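BugD (Bordetella pertussis Tohama I, PDB 2F5X) binds aspartic acid as a periplasmic solute receptor of the tripartite tricarboxylate transporter family, probably to hand it on for uptake. Local coordinates at residues 222-225 / 226-229; 247-250 / 251-255; 294-297 / 298-302. One frame throughout, in Å; residues are numbered along the deposited sequence.

All three contacts are local and partly buried, each within one continuous run of chain. Interaction 1 lies in the loop between strands 206-210 and 236-244, whereas interactions 2 and 3 belong to helices 249-263 and 286-306. Interactions 1 and 2 sit on opposite sides of the chain's centre, with their own centres about 43 Å apart. Interaction 3 lies nearest the middle. The chemistry follows the place: polar side chains and backbone groups tie the turn of 222-229, apolar methyls and helix bonds start the helix at 247-255, and glutamine amides with an indole lie around the proline kink of 294-302.

Interaction 1 of 3, residues 222-225 / 226-229; sequences LPTM and DESG
The carbonyl O of T224 is gripped twice by S228. The serine hydroxyl donates the shorter bond, 2.7 Å from S228 OG to T224 O, reaching it 29° from the carbonyl plane. The serine N-H adds a weak bond, S228 N to T224 O at 3.1 Å, and makes a second weak one to the carbonyl O of the selenomethionine M225. T224 and E227 answer one another: E227 N donates to T224 OG1 at 2.9 Å, and T224 N donates to E227 OE2, also at 2.9 Å. The threonine hydroxyl can turn to that N-H because OG1 sits between its backbone N and carbonyl carbon (chi1 67°). The glutamate leaves the backbone in the same sense, then runs extended back across the threonine at about a right angle. Its OE2 is met on the anti side, 32° out of the carboxylate plane, and a salt bridge to R215 gives the same oxygen a second partner. A water 2.7 Å from T224 OG1 also gives a weak hydrogen bond to D226 OD2. P223 packs its ring beside this network, with CB 3.7 Å from E227 CD and 3.5 Å from S228 OG. I126 of helix 126-136 touches P223, M225 and S228, so the knot lies against that helix, while backbone bonds of P223 and M225 to V210 tie it to strand 206-210. A type I turn from D226 to G229 completes the bend, G229 taking a positive phi. The exchange of bonds between T224 and E227 has the pattern of a capping box, here closing onto a type I turn.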
loop_
_atom_site.group_PDB
_atom_site.type_symbol
_atom_site.label_atom_id
_atom_site.label_comp_id
_atom_site.label_asym_id
_atom_site.label_seq_id
_atom_site.Cartn_x
_atom_site.Cartn_y
_atom_site.Cartn_z
ATOM N N LEU A 222 4.079 -16.658 -11.272
ATOM C CA LEU A 222 2.743 -16.075 -11.192
ATOM C C LEU A 222 2.459 -15.216 -12.413
ATOM O O LEU A 222 3.202 -14.266 -12.690
ATOM C CB LEU A 222 2.576 -15.251 -9.911
ATOM C CG LEU A 222 2.815 -15.964 -8.567
ATOM C CD1 LEU A 222 2.571 -14.983 -7.414
ATOM C CD2 LEU A 222 1.956 -17.219 -8.406
ATOM N N PRO A 223 1.379 -15.526 -13.135
ATOM C CA PRO A 223 1.014 -14.725 -14.302
ATOM C C PRO A 223 0.504 -13.366 -13.860
ATOM O O PRO A 223 -0.034 -13.222 -12.743
ATOM C CB PRO A 223 -0.126 -15.532 -14.947
ATOM C CG PRO A 223 -0.757 -16.271 -13.794
ATOM C CD PRO A 223 0.419 -16.626 -12.889
ATOM N N THR A 224 0.660 -12.371 -14.723
ATOM C CA THR A 224 -0.031 -11.107 -14.494
ATOM C C THR A 224 -1.518 -11.289 -14.755
ATOM O O THR A 224 -1.935 -12.187 -15.500
ATOM C CB THR A 224 0.497 -9.979 -15.394
ATOM O OG1 THR A 224 0.173 -10.265 -16.759
ATOM C CG2 THR A 224 2.018 -9.911 -15.364
HETATM N N MSE A 225 -2.319 -10.431 -14.142
HETATM C CA MSE A 225 -3.746 -10.417 -14.437
HETATM C C MSE A 225 -3.946 -10.035 -15.910
HETATM O O MSE A 225 -4.822 -10.573 -16.587
HETATM C CB MSE A 225 -4.478 -9.460 -13.500
HETATM C CG MSE A 225 -4.556 -9.966 -12.067
HETATM SE SE MSE A 225 -5.712 -11.532 -11.915
HETATM C CE MSE A 225 -7.439 -10.639 -11.913
ATOM N N ASP A 226 -3.108 -9.125 -16.402
ATOM C CA ASP A 226 -3.166 -8.681 -17.797
ATOM C C ASP A 226 -3.021 -9.855 -18.781
ATOM O O ASP A 226 -3.811 -9.979 -19.728
ATOM C CB ASP A 226 -2.107 -7.594 -18.042
ATOM C CG ASP A 226 -2.115 -7.064 -19.458
ATOM O OD1 ASP A 226 -3.097 -6.389 -19.854
ATOM O OD2 ASP A 226 -1.162 -7.248 -20.243
ATOM N N GLU A 227 -2.040 -10.727 -18.540
ATOM C CA GLU A 227 -1.809 -11.878 -19.424
ATOM C C GLU A 227 -2.838 -12.990 -19.203
ATOM O O GLU A 227 -2.975 -13.904 -20.022
ATOM C CB GLU A 227 -0.374 -12.416 -19.281
ATOM C CG GLU A 227 -0.167 -13.391 -18.123
ATOM C CD GLU A 227 1.273 -13.854 -17.991
ATOM O OE1 GLU A 227 1.661 -14.809 -18.704
ATOM O OE2 GLU A 227 2.021 -13.265 -17.180
ATOM N N SER A 228 -3.554 -12.906 -18.086
ATOM C CA SER A 228 -4.579 -13.885 -17.747
ATOM C C SER A 228 -5.953 -13.549 -18.328
ATOM O O SER A 228 -6.928 -14.262 -18.078
ATOM C CB SER A 228 -4.639 -14.079 -16.226
ATOM O OG SER A 228 -3.356 -14.427 -15.731
ATOM N N GLY A 229 -6.023 -12.471 -19.114
ATOM C CA GLY A 229 -7.255 -12.083 -19.782
ATOM C C GLY A 229 -7.924 -10.824 -19.254
ATOM O O GLY A 229 -8.908 -10.350 -19.841
HETATM O O HOH W 1 1.312 -8.912 -18.761
#

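Interaction 2 of 3, residues 247-250 / 251-255; sequences TPKP and VVDKL
Apolar contacts join T247 and P248 to the valines that follow. T247 sends its methyl to V251, CG2 to CG1 at 3.6 Å, the two side chains crossing at about a right angle. The same methyl lies 4.0 Å from V252 CG2. With CG2 anti to its backbone N, the threonine points the methyl at the valines and leaves OG1 to bond P244 O. P248 lies side by side with V251, its CB 4.0 Å from V251 CG2. Backbone hydrogen bonds carry the turn itself. P248 O receives V252 N at 3.0 Å, nearly straight, and V251 N more weakly. D253 N reaches K249 O at 2.8 Å, and K254 N reaches P250 O at 3.1 Å from above the carbonyl plane, 39° out of it. Charge plays a looser part: K249 and D253, one helical turn apart, approach with the lysine's CE 3.3 Å from D253 OD1, yet K249 NZ stays 4.5 Å from that oxygen, beyond a salt bridge. The lysine chain, bent at chi2, instead lays its methylenes beside the carboxylate. K254 turns elsewhere, its NZ bonding T45 O. V252 also rests on E103 and I105 of strand 102-117, joining the helix start to the sheet, and V251 touches Y14 at the N-terminal end of the model. P248 is the N-cap, and P250 suits the first turn, where an N-H has no earlier carbonyl to bond. T247 and V252 stand at the two positions of a hydrophobic staple, here with a threonine methyl for one partner, at the N-terminus of helix 249-263.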
loop_
_atom_site.group_PDB
_atom_site.type_symbol
_atom_site.label_atom_id
_atom_site.label_comp_id
_atom_site.label_asym_id
_atom_site.label_seq_id
_atom_site.Cartn_x
_atom_site.Cartn_y
_atom_site.Cartn_z
ATOM N N THR A 247 5.055 23.001 7.507
ATOM C CA THR A 247 6.386 22.573 7.961
ATOM C C THR A 247 7.433 23.464 7.278
ATOM O O THR A 247 7.373 23.655 6.063
ATOM C CB THR A 247 6.606 21.079 7.630
ATOM O OG1 THR A 247 5.668 20.272 8.369
ATOM C CG2 THR A 247 7.969 20.599 8.133
ATOM N N PRO A 248 8.355 24.056 8.045
ATOM C CA PRO A 248 9.295 25.040 7.484
ATOM C C PRO A 248 10.102 24.499 6.307
ATOM O O PRO A 248 10.476 23.322 6.303
ATOM C CB PRO A 248 10.219 25.356 8.662
ATOM C CG PRO A 248 9.409 25.064 9.860
ATOM C CD PRO A 248 8.558 23.871 9.495
ATOM N N LYS A 249 10.370 25.353 5.325
ATOM C CA LYS A 249 11.114 24.926 4.142
ATOM C C LYS A 249 12.467 24.240 4.469
ATOM O O LYS A 249 12.762 23.207 3.876
ATOM C CB LYS A 249 11.285 26.083 3.140
ATOM C CG LYS A 249 12.290 25.815 2.014
ATOM C CD LYS A 249 11.719 24.884 0.943
ATOM C CE LYS A 249 12.508 24.987 -0.366
ATOM N NZ LYS A 249 11.634 25.322 -1.527
ATOM N N PRO A 250 13.290 24.790 5.373
ATOM C CA PRO A 250 14.562 24.127 5.723
ATOM C C PRO A 250 14.376 22.736 6.338
ATOM O O PRO A 250 15.258 21.878 6.195
ATOM C CB PRO A 250 15.195 25.080 6.738
ATOM C CG PRO A 250 14.572 26.392 6.449
ATOM C CD PRO A 250 13.148 26.078 6.080
ATOM N N VAL A 251 13.242 22.526 7.004
ATOM C CA VAL A 251 12.925 21.232 7.597
ATOM C C VAL A 251 12.515 20.244 6.496
ATOM O O VAL A 251 13.006 19.115 6.444
ATOM C CB VAL A 251 11.834 21.367 8.687
ATOM C CG1 VAL A 251 11.345 19.995 9.145
ATOM C CG2 VAL A 251 12.370 22.176 9.879
ATOM N N VAL A 252 11.622 20.675 5.608
ATOM C CA VAL A 252 11.300 19.889 4.415
ATOM C C VAL A 252 12.574 19.536 3.617
ATOM O O VAL A 252 12.758 18.396 3.214
ATOM C CB VAL A 252 10.266 20.619 3.511
ATOM C CG1 VAL A 252 10.033 19.859 2.192
ATOM C CG2 VAL A 252 8.952 20.806 4.254
ATOM N N ASP A 253 13.452 20.515 3.412
ATOM C CA ASP A 253 14.705 20.291 2.682
ATOM C C ASP A 253 15.543 19.174 3.319
ATOM O O ASP A 253 16.099 18.315 2.616
ATOM C CB ASP A 253 15.548 21.576 2.633
ATOM C CG ASP A 253 14.998 22.625 1.673
ATOM O OD1 ASP A 253 14.050 22.341 0.907
ATOM O OD2 ASP A 253 15.488 23.779 1.619
ATOM N N LYS A 254 15.640 19.200 4.646
ATOM C CA LYS A 254 16.391 18.189 5.387
ATOM C C LYS A 254 15.754 16.817 5.209
ATOM O O LYS A 254 16.455 15.811 5.007
ATOM C CB LYS A 254 16.461 18.550 6.877
ATOM C CG LYS A 254 17.207 17.530 7.756
ATOM C CD LYS A 254 18.688 17.412 7.406
ATOM C CE LYS A 254 19.383 16.449 8.356
ATOM N NZ LYS A 254 20.816 16.231 8.010
ATOM N N LEU A 255 14.425 16.778 5.283
ATOM C CA LEU A 255 13.694 15.532 5.081
ATOM C C LEU A 255 13.875 14.984 3.664
ATOM O O LEU A 255 14.034 13.781 3.495
ATOM C CB LEU A 255 12.213 15.693 5.443
ATOM C CG LEU A 255 11.905 15.757 6.951
ATOM C CD1 LEU A 255 10.508 16.338 7.211
ATOM C CD2 LEU A 255 12.049 14.385 7.634
#

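Interaction 3 of 3, residues 294-297 / 298-302; sequences KQQV and PQWAE
Helix 286-306 runs through 294-302 with a proline kink: P298 has no N-H to give to the turn before, and Q299 N bonds Q295 O only weakly. The proline ring takes up that place, its CD 3.1 Å from K294 O. Regular bonding resumes at once, W300 N meeting Q296 O nearly head-on and A301 N bonding V297 O. On one side of the kink three glutamine amides form a chain. Q296 NE2 donates to Q295 OE1 at 2.8 Å, in the carbonyl plane and on a lone pair. Q295 NE2 then donates to Q299 OE1 at 2.8 Å, almost straight, although the two amide planes stand 64° apart. Each amide involved is thereby fixed in its flip, N and O being told apart by their partners. The other end of Q296 serves the indoles: W300 NE1 donates to Q296 OE1 at 2.9 Å from well above the carbonyl plane, 67° out of it, and W238 NE1 bonds the same oxygen. Chi2 near -85° bends Q296 so that the side chain runs alongside W300, its amide plane nearly perpendicular to the ring. S85 of helix 83-86 touches Q296, V297 and W300, while Y99 touches V297 and P298; the W300 side chain is about 12 Å from the bound aspartic acid. The amide nitrogen NE2 of Q299 lies over one face of the W300 ring, 3.3 Å above the plane and offset toward the rim. That same NE2 gives a hydrogen to a water 2.9 Å away, which also accepts a longer bond from Q296 NE2 at 3.3 Å.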
loop_
_atom_site.group_PDB
_atom_site.type_symbol
_atom_site.label_atom_id
_atom_site.label_comp_id
_atom_site.label_asym_id
_atom_site.label_seq_id
_atom_site.Cartn_x
_atom_site.Cartn_y
_atom_site.Cartn_z
ATOM N N LYS A 294 -1.640 14.359 -7.941
ATOM C CA LYS A 294 -2.456 15.105 -8.897
ATOM C C LYS A 294 -3.024 14.204 -9.993
ATOM O O LYS A 294 -4.188 14.356 -10.378
ATOM C CB LYS A 294 -1.632 16.253 -9.518
ATOM C CG LYS A 294 -2.385 17.084 -10.559
ATOM C CD LYS A 294 -1.483 18.118 -11.223
ATOM C CE LYS A 294 -2.144 18.739 -12.462
ATOM N NZ LYS A 294 -1.148 19.470 -13.308
ATOM N N GLN A 295 -2.212 13.267 -10.478
ATOM C CA GLN A 295 -2.640 12.338 -11.524
ATOM C C GLN A 295 -3.534 11.238 -10.949
ATOM O O GLN A 295 -4.522 10.840 -11.571
ATOM C CB GLN A 295 -1.422 11.717 -12.223
ATOM C CG GLN A 295 -1.757 10.887 -13.469
ATOM C CD GLN A 295 -2.257 9.488 -13.135
ATOM O OE1 GLN A 295 -1.894 8.917 -12.100
ATOM N NE2 GLN A 295 -3.101 8.939 -14.004
ATOM N N GLN A 296 -3.194 10.764 -9.755
ATOM C CA GLN A 296 -3.817 9.557 -9.215
ATOM C C GLN A 296 -5.229 9.736 -8.673
ATOM O O GLN A 296 -6.082 8.857 -8.863
ATOM C CB GLN A 296 -2.921 8.920 -8.153
ATOM C CG GLN A 296 -1.700 8.217 -8.750
ATOM C CD GLN A 296 -2.016 6.805 -9.187
ATOM O OE1 GLN A 296 -2.057 5.899 -8.361
ATOM N NE2 GLN A 296 -2.232 6.611 -10.487
ATOM N N VAL A 297 -5.482 10.857 -7.996
ATOM C CA VAL A 297 -6.811 11.080 -7.424
ATOM C C VAL A 297 -7.910 10.996 -8.505
ATOM O O VAL A 297 -8.838 10.201 -8.358
ATOM C CB VAL A 297 -6.899 12.369 -6.547
ATOM C CG1 VAL A 297 -8.331 12.588 -6.059
ATOM C CG2 VAL A 297 -5.955 12.264 -5.338
ATOM N N PRO A 298 -7.808 11.755 -9.600
ATOM C CA PRO A 298 -8.826 11.647 -10.658
ATOM C C PRO A 298 -8.851 10.267 -11.323
ATOM O O PRO A 298 -9.934 9.809 -11.722
ATOM C CB PRO A 298 -8.425 12.733 -11.668
ATOM C CG PRO A 298 -7.472 13.621 -10.942
ATOM C CD PRO A 298 -6.792 12.776 -9.921
ATOM N N GLN A 299 -7.700 9.597 -11.424
ATOM C CA GLN A 299 -7.693 8.270 -12.042
ATOM C C GLN A 299 -8.553 7.286 -11.247
ATOM O O GLN A 299 -9.443 6.629 -11.800
ATOM C CB GLN A 299 -6.279 7.726 -12.194
ATOM C CG GLN A 299 -6.230 6.337 -12.818
ATOM C CD GLN A 299 -4.843 5.743 -12.797
ATOM O OE1 GLN A 299 -3.930 6.280 -13.414
ATOM N NE2 GLN A 299 -4.681 4.630 -12.096
ATOM N N TRP A 300 -8.299 7.186 -9.947
ATOM C CA TRP A 300 -9.100 6.283 -9.124
ATOM C C TRP A 300 -10.548 6.745 -8.977
ATOM O O TRP A 300 -11.451 5.919 -8.862
ATOM C CB TRP A 300 -8.436 6.037 -7.768
ATOM C CG TRP A 300 -7.034 5.507 -7.907
ATOM C CD1 TRP A 300 -5.882 6.067 -7.393
ATOM C CD2 TRP A 300 -6.619 4.321 -8.604
ATOM N NE1 TRP A 300 -4.795 5.298 -7.733
ATOM C CE2 TRP A 300 -5.215 4.221 -8.469
ATOM C CE3 TRP A 300 -7.295 3.326 -9.339
ATOM C CZ2 TRP A 300 -4.472 3.172 -9.032
ATOM C CZ3 TRP A 300 -6.551 2.279 -9.900
ATOM C CH2 TRP A 300 -5.154 2.218 -9.740
ATOM N N ALA A 301 -10.776 8.060 -9.027
ATOM C CA ALA A 301 -12.135 8.592 -8.970
ATOM C C ALA A 301 -12.978 8.013 -10.101
ATOM O O ALA A 301 -14.131 7.599 -9.884
ATOM C CB ALA A 301 -12.120 10.116 -9.033
ATOM N N GLU A 302 -12.394 7.981 -11.302
ATOM C CA GLU A 302 -13.086 7.458 -12.479
ATOM C C GLU A 302 -13.323 5.956 -12.365
ATOM O O GLU A 302 -14.397 5.484 -12.710
ATOM C CB GLU A 302 -12.339 7.817 -13.772
ATOM C CG GLU A 302 -13.042 7.372 -15.059
ATOM C CD GLU A 302 -14.373 8.070 -15.326
ATOM O OE1 GLU A 302 -14.633 9.165 -14.772
ATOM O OE2 GLU A 302 -15.175 7.517 -16.112
HETATM O O HOH W 2 -1.952 3.640 -11.886
#